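Local coordinates for ethanolamine utilization protein EutL (Clostridium perfringens E str. JGS1987, PDB 4TME) that forms part of the shell of a bacterial microcompartment for ethanolamine utilization and binds ethanolamine, which probably controls opening of its pore, at residues S120-Y124 with Y149-P153. Numbering follows the deposited sequence. Where two conformers were deposited one is given.
Sequences SICYY and YLVAP
With CG anti to the backbone N in both Y124 and Y149 (chi1 -166° and -167°), the rings are turned so that the edge of Y124 meets the face of Y149. Both residues lie on the same face of an antiparallel beta sheet as V151. This is probably the sheet of the second BMC domain, and strands 122-128 and 146-152 are neighbours within it. The rings form a T-shaped pair with planes at 78°. Y124 CE2 lies 3.8 Å from CG of Y149, over one face and offset toward the rim. Each hydroxyl is hydrogen-bonded to helix 44-57, Y124 OH to T49 OG1 and Y149 OH to D45 OD1. These bonds tie the ring pair to the helix that covers this face of the sheet.

Y124 and V151 are an antiparallel hydrogen-bonded pair. Y124 N gives a nearly straight bond to V151 O at 2.8 Å, and V151 N returns one to Y124 O at 2.9 Å. CB of Y124 and CB of V151 meet at 3.9 Å. V151 also lines an ethanolamine pocket, together with D45 and F184. On the other face, Y123 CB meets A152 CB at 4.0 Å, and helix 193-212 packs against Y123. The strand ends at A152. P153 follows at the N-cap position of helix 154-167, and its ring nitrogen has no N-H to give to C122 O. P153 CD lies 3.3 Å from C122 O, which is buried without a hydrogen-bond partner in the model.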
# COMPACT_ATOMS: atom_id res chain seq x y z
N SER C 120 -15.11 7.74 13.79
CA SER C 120 -14.75 7.31 12.45
C SER C 120 -13.91 8.37 11.72
O SER C 120 -13.46 8.15 10.60
CB SER C 120 -16.01 6.98 11.64
OG SER C 120 -16.84 8.11 11.49
N ILE C 121 -13.71 9.52 12.35
CA ILE C 121 -12.70 10.47 11.89
C ILE C 121 -11.87 10.82 13.10
O ILE C 121 -12.43 11.09 14.16
CB ILE C 121 -13.33 11.77 11.30
CG1 ILE C 121 -14.21 11.43 10.10
CG2 ILE C 121 -12.25 12.75 10.88
CD1 ILE C 121 -15.05 12.60 9.59
N CYS C 122 -10.55 10.81 12.95
CA CYS C 122 -9.67 11.14 14.06
C CYS C 122 -8.41 11.84 13.55
O CYS C 122 -8.07 11.73 12.35
CB CYS C 122 -9.27 9.88 14.82
SG CYS C 122 -8.31 8.72 13.82
N TYR C 123 -7.72 12.52 14.45
CA TYR C 123 -6.55 13.28 14.07
C TYR C 123 -5.55 13.35 15.21
O TYR C 123 -5.88 13.08 16.37
CB TYR C 123 -6.94 14.71 13.66
CG TYR C 123 -7.63 15.46 14.78
CD1 TYR C 123 -9.01 15.41 14.95
CD2 TYR C 123 -6.90 16.24 15.67
CE1 TYR C 123 -9.63 16.09 15.98
CE2 TYR C 123 -7.51 16.92 16.69
CZ TYR C 123 -8.88 16.85 16.84
OH TYR C 123 -9.48 17.54 17.87
N TYR C 124 -4.33 13.71 14.85
CA TYR C 124 -3.22 13.90 15.78
C TYR C 124 -2.76 15.33 15.64
O TYR C 124 -2.52 15.79 14.53
CB TYR C 124 -2.10 12.94 15.42
CG TYR C 124 -0.97 12.72 16.43
CD1 TYR C 124 -1.23 12.29 17.73
CD2 TYR C 124 0.37 12.80 16.03
CE1 TYR C 124 -0.20 12.04 18.60
CE2 TYR C 124 1.41 12.54 16.91
CZ TYR C 124 1.12 12.15 18.18
OH TYR C 124 2.17 11.86 19.06
N TYR C 149 3.23 18.16 15.15
CA TYR C 149 3.10 16.87 14.45
C TYR C 149 1.62 16.69 14.15
O TYR C 149 0.83 16.43 15.05
CB TYR C 149 3.68 15.77 15.35
CG TYR C 149 3.91 14.41 14.70
CD1 TYR C 149 3.20 13.98 13.59
CD2 TYR C 149 4.87 13.55 15.24
CE1 TYR C 149 3.44 12.71 13.02
CE2 TYR C 149 5.11 12.32 14.71
CZ TYR C 149 4.39 11.89 13.61
OH TYR C 149 4.64 10.65 13.10
N LEU C 150 1.26 16.92 12.88
CA LEU C 150 -0.14 17.06 12.46
C LEU C 150 -0.51 15.91 11.51
O LEU C 150 0.14 15.75 10.47
CB LEU C 150 -0.34 18.40 11.75
CG LEU C 150 0.15 19.62 12.54
CD1 LEU C 150 -0.08 20.92 11.76
CD2 LEU C 150 -0.50 19.70 13.91
N VAL C 151 -1.51 15.12 11.88
CA VAL C 151 -1.95 13.99 11.06
C VAL C 151 -3.47 13.90 11.03
O VAL C 151 -4.11 14.03 12.05
CB VAL C 151 -1.38 12.65 11.59
CG1 VAL C 151 -1.77 11.50 10.66
CG2 VAL C 151 0.13 12.73 11.71
N ALA C 152 -4.03 13.70 9.84
CA ALA C 152 -5.46 13.47 9.70
C ALA C 152 -5.72 12.71 8.40
O ALA C 152 -4.80 12.48 7.62
CB ALA C 152 -6.23 14.80 9.72
N PRO C 153 -6.97 12.30 8.17
CA PRO C 153 -7.22 11.63 6.89
C PRO C 153 -6.99 12.61 5.73
O PRO C 153 -6.91 13.81 5.96
CB PRO C 153 -8.68 11.18 7.01
CG PRO C 153 -8.90 11.07 8.52
CD PRO C 153 -8.14 12.24 9.07